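Local coordinates for type IV pilus biogenesis factor PilY1 (Pseudomonas aeruginosa, PDB 3HX6), which primes type IV pilus assembly, supports twitching motility, apparently through calcium binding and release, and mediates adhesion to host cells, at residues A[200-208]-A[295-306]. The protein carries 3 engineered substitutions. Residues are numbered along the deposited sequence; the frame is centred on the assembly and turned at random.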
loop_
_atom_site.group_PDB
_atom_site.type_symbol
_atom_site.label_atom_id
_atom_site.label_comp_id
_atom_site.label_asym_id
_atom_site.label_seq_id
_atom_site.Cartn_x
_atom_site.Cartn_y
_atom_site.Cartn_z
ATOM N N VAL A 200 5.018 -22.834 -3.886
ATOM C CA VAL A 200 5.156 -22.943 -5.327
ATOM C C VAL A 200 6.383 -22.120 -5.657
ATOM O O VAL A 200 6.429 -20.928 -5.365
ATOM C CB VAL A 200 3.939 -22.368 -6.050
ATOM C CG1 VAL A 200 4.170 -22.407 -7.559
ATOM C CG2 VAL A 200 2.700 -23.174 -5.676
ATOM N N ALA A 201 7.384 -22.746 -6.261
ATOM C CA ALA A 201 8.600 -22.004 -6.550
ATOM C C ALA A 201 9.395 -22.523 -7.724
ATOM O O ALA A 201 9.177 -23.628 -8.213
ATOM C CB ALA A 201 9.483 -21.976 -5.303
ATOM N N ARG A 202 10.322 -21.691 -8.171
ATOM C CA ARG A 202 11.198 -22.033 -9.274
ATOM C C ARG A 202 12.410 -22.719 -8.667
ATOM O O ARG A 202 12.997 -22.214 -7.708
ATOM C CB ARG A 202 11.635 -20.766 -10.011
ATOM C CG ARG A 202 12.628 -21.017 -11.132
ATOM C CD ARG A 202 12.048 -21.910 -12.207
ATOM N NE ARG A 202 12.572 -21.552 -13.521
ATOM C CZ ARG A 202 13.844 -21.665 -13.883
ATOM N NH1 ARG A 202 14.747 -22.138 -13.031
ATOM N NH2 ARG A 202 14.217 -21.289 -15.098
ATOM N N LEU A 203 12.781 -23.867 -9.219
ATOM C CA LEU A 203 13.924 -24.601 -8.698
ATOM C C LEU A 203 15.067 -24.666 -9.697
ATOM O O LEU A 203 14.912 -24.326 -10.884
ATOM C CB LEU A 203 13.509 -26.023 -8.289
ATOM C CG LEU A 203 12.328 -26.130 -7.316
ATOM C CD1 LEU A 203 12.085 -27.593 -6.953
ATOM C CD2 LEU A 203 12.609 -25.318 -6.073
ATOM N N HIS A 204 16.216 -25.110 -9.209
ATOM C CA HIS A 204 17.405 -25.206 -10.036
ATOM C C HIS A 204 17.341 -26.287 -11.115
ATOM O O HIS A 204 18.305 -26.471 -11.852
ATOM C CB HIS A 204 18.636 -25.404 -9.143
ATOM C CG HIS A 204 19.127 -24.137 -8.514
ATOM N ND1 HIS A 204 19.796 -23.166 -9.229
ATOM C CD2 HIS A 204 19.011 -23.660 -7.251
ATOM C CE1 HIS A 204 20.073 -22.149 -8.434
ATOM N NE2 HIS A 204 19.607 -22.423 -7.227
ATOM N N ASN A 205 16.223 -27.005 -11.212
ATOM C CA ASN A 205 16.105 -28.023 -12.250
ATOM C C ASN A 205 15.479 -27.361 -13.477
ATOM O O ASN A 205 15.054 -28.030 -14.415
ATOM C CB ASN A 205 15.259 -29.214 -11.769
ATOM C CG ASN A 205 13.783 -28.905 -11.714
ATOM O OD1 ASN A 205 13.381 -27.819 -11.308
ATOM N ND2 ASN A 205 12.963 -29.870 -12.113
ATOM N N GLY A 206 15.440 -26.029 -13.443
ATOM C CA GLY A 206 14.909 -25.234 -14.536
ATOM C C GLY A 206 13.404 -25.062 -14.607
ATOM O O GLY A 206 12.900 -24.381 -15.507
ATOM N N LYS A 207 12.676 -25.642 -13.659
ATOM C CA LYS A 207 11.224 -25.553 -13.704
ATOM C C LYS A 207 10.560 -25.152 -12.390
ATOM O O LYS A 207 11.192 -25.127 -11.327
ATOM C CB LYS A 207 10.659 -26.898 -14.179
ATOM C CG LYS A 207 11.385 -27.453 -15.409
ATOM C CD LYS A 207 10.934 -28.862 -15.757
ATOM C CE LYS A 207 9.676 -28.863 -16.606
ATOM N NZ LYS A 207 9.963 -28.305 -17.957
ATOM N N TRP A 208 9.278 -24.817 -12.481
ATOM C CA TRP A 208 8.505 -24.452 -11.312
ATOM C C TRP A 208 7.933 -25.727 -10.730
ATOM O O TRP A 208 7.580 -26.646 -11.464
ATOM C CB TRP A 208 7.383 -23.493 -11.687
ATOM C CG TRP A 208 7.870 -22.091 -11.844
ATOM C CD1 TRP A 208 8.620 -21.587 -12.870
ATOM C CD2 TRP A 208 7.703 -21.026 -10.904
ATOM N NE1 TRP A 208 8.935 -20.267 -12.621
ATOM C CE2 TRP A 208 8.381 -19.900 -11.421
ATOM C CE3 TRP A 208 7.042 -20.915 -9.673
ATOM C CZ2 TRP A 208 8.421 -18.674 -10.745
ATOM C CZ3 TRP A 208 7.081 -19.694 -8.999
ATOM C CH2 TRP A 208 7.767 -18.590 -9.541
ATOM N N ARG A 295 22.813 -20.057 -11.533
ATOM C CA ARG A 295 21.815 -20.764 -12.321
ATOM C C ARG A 295 22.453 -21.374 -13.565
ATOM O O ARG A 295 21.820 -22.144 -14.286
ATOM C CB ARG A 295 20.714 -19.799 -12.756
ATOM C CG ARG A 295 19.779 -19.390 -11.654
ATOM C CD ARG A 295 18.386 -19.222 -12.223
ATOM N NE ARG A 295 18.135 -17.870 -12.699
ATOM C CZ ARG A 295 17.096 -17.527 -13.452
ATOM N NH1 ARG A 295 16.208 -18.435 -13.833
ATOM N NH2 ARG A 295 16.932 -16.265 -13.806
ATOM N N ALA A 296 23.709 -21.015 -13.800
ATOM C CA ALA A 296 24.465 -21.471 -14.963
ATOM C C ALA A 296 24.235 -22.919 -15.373
ATOM O O ALA A 296 24.039 -23.205 -16.554
ATOM C CB ALA A 296 25.954 -21.228 -14.732
ATOM N N ASN A 297 24.262 -23.833 -14.413
ATOM C CA ASN A 297 24.068 -25.241 -14.733
ATOM C C ASN A 297 22.659 -25.746 -14.461
ATOM O O ASN A 297 22.442 -26.951 -14.378
ATOM C CB ASN A 297 25.072 -26.101 -13.961
ATOM C CG ASN A 297 26.510 -25.663 -14.189
ATOM O OD1 ASN A 297 26.942 -25.478 -15.328
ATOM N ND2 ASN A 297 27.259 -25.500 -13.104
ATOM N N ASP A 298 21.697 -24.842 -14.320
ATOM C CA ASP A 298 20.331 -25.289 -14.064
ATOM C C ASP A 298 19.839 -26.201 -15.175
ATOM O O ASP A 298 20.103 -25.965 -16.356
ATOM C CB ASP A 298 19.390 -24.095 -13.909
ATOM C CG ASP A 298 19.435 -23.505 -12.516
ATOM O OD1 ASP A 298 20.365 -23.849 -11.758
ATOM O OD2 ASP A 298 18.550 -22.695 -12.179
ATOM N N GLY A 299 19.127 -27.251 -14.782
ATOM C CA GLY A 299 18.605 -28.194 -15.746
ATOM C C GLY A 299 17.987 -29.383 -15.040
ATOM O O GLY A 299 18.155 -29.550 -13.830
ATOM N N PRO A 300 17.278 -30.246 -15.780
ATOM C CA PRO A 300 16.634 -31.422 -15.188
ATOM C C PRO A 300 17.569 -32.319 -14.383
ATOM O O PRO A 300 17.148 -32.947 -13.413
ATOM C CB PRO A 300 16.028 -32.130 -16.399
ATOM C CG PRO A 300 16.966 -31.758 -17.512
ATOM C CD PRO A 300 17.202 -30.289 -17.253
ATOM N N ALA A 301 18.838 -32.358 -14.769
ATOM C CA ALA A 301 19.820 -33.190 -14.084
ATOM C C ALA A 301 20.070 -32.776 -12.634
ATOM O O ALA A 301 20.335 -33.620 -11.778
ATOM C CB ALA A 301 21.135 -33.179 -14.857
ATOM N N VAL A 302 19.993 -31.481 -12.354
ATOM C CA VAL A 302 20.236 -30.995 -10.999
ATOM C C VAL A 302 19.293 -31.637 -9.976
ATOM O O VAL A 302 19.627 -31.745 -8.794
ATOM C CB VAL A 302 20.088 -29.461 -10.926
ATOM C CG1 VAL A 302 20.370 -28.972 -9.511
ATOM C CG2 VAL A 302 21.046 -28.807 -11.904
ATOM N N ALA A 303 18.123 -32.070 -10.438
ATOM C CA ALA A 303 17.139 -32.681 -9.554
ATOM C C ALA A 303 17.705 -33.871 -8.790
ATOM O O ALA A 303 17.418 -34.043 -7.605
ATOM C CB ALA A 303 15.907 -33.103 -10.350
ATOM N N SER A 304 18.514 -34.686 -9.460
ATOM C CA SER A 304 19.107 -35.854 -8.817
ATOM C C SER A 304 20.123 -35.453 -7.756
ATOM O O SER A 304 20.475 -36.255 -6.889
ATOM C CB SER A 304 19.768 -36.768 -9.859
ATOM O OG SER A 304 20.739 -36.068 -10.621
ATOM N N SER A 305 20.594 -34.213 -7.823
ATOM C CA SER A 305 21.555 -33.720 -6.842
ATOM C C SER A 305 20.876 -33.194 -5.583
ATOM O O SER A 305 21.532 -33.039 -4.558
ATOM C CB SER A 305 22.424 -32.609 -7.436
ATOM O OG SER A 305 23.280 -33.120 -8.438
ATOM N N PHE A 306 19.580 -32.896 -5.655
ATOM C CA PHE A 306 18.868 -32.402 -4.474
ATOM C C PHE A 306 19.091 -33.434 -3.370
ATOM O O PHE A 306 19.177 -34.624 -3.649
ATOM C CB PHE A 306 17.369 -32.245 -4.759
ATOM C CG PHE A 306 17.042 -31.147 -5.737
ATOM C CD1 PHE A 306 15.763 -31.035 -6.261
ATOM C CD2 PHE A 306 18.009 -30.225 -6.128
ATOM C CE1 PHE A 306 15.442 -30.024 -7.160
ATOM C CE2 PHE A 306 17.700 -29.207 -7.030
ATOM C CZ PHE A 306 16.413 -29.107 -7.547
HETATM O O HOH W 1 14.214 -32.444 -13.099
#
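H204 is gripped at both ring nitrogens by carboxylates: ND1 donates to D298 OD1 at 2.7 Å, while NE2 bonds to D266, a ligand of the bound calcium ion, making H204 second-shell to the calcium site, with D298 one step behind. OD1 uses its syn lone pair and lies in the imidazole plane, yet the carboxylate plane is turned 85° from that of the ring. With H204 CG anti to its own carbonyl carbon (chi1 -79°), the ring swings to D298 and H204 O accepts G299 N at 3.1 Å. Here the beta hairpin turn 203-206 of one four-stranded blade of the beta-propeller in PilY1's C-terminal domain, between strands 199-202 and 208-213, docks on the long loop leading to the outer strand 307-317 of another. Nearby, the R202 guanidinium presents its edge to D298 OD2 in a long salt bridge (NH1 to OD2, 3.9 Å). R295 NH1 lies over one face of that guanidinium; E69 pairs with R202 NE, and R295 bonds to the carbonyls of P67 and I68. N205 CA approaches G299 O at 3.0 Å in a CA-H...O contact, and a water links N205 ND2 to P300 O. L203 CD1 adds an apolar contact, 4.1 Å from F306 CE1.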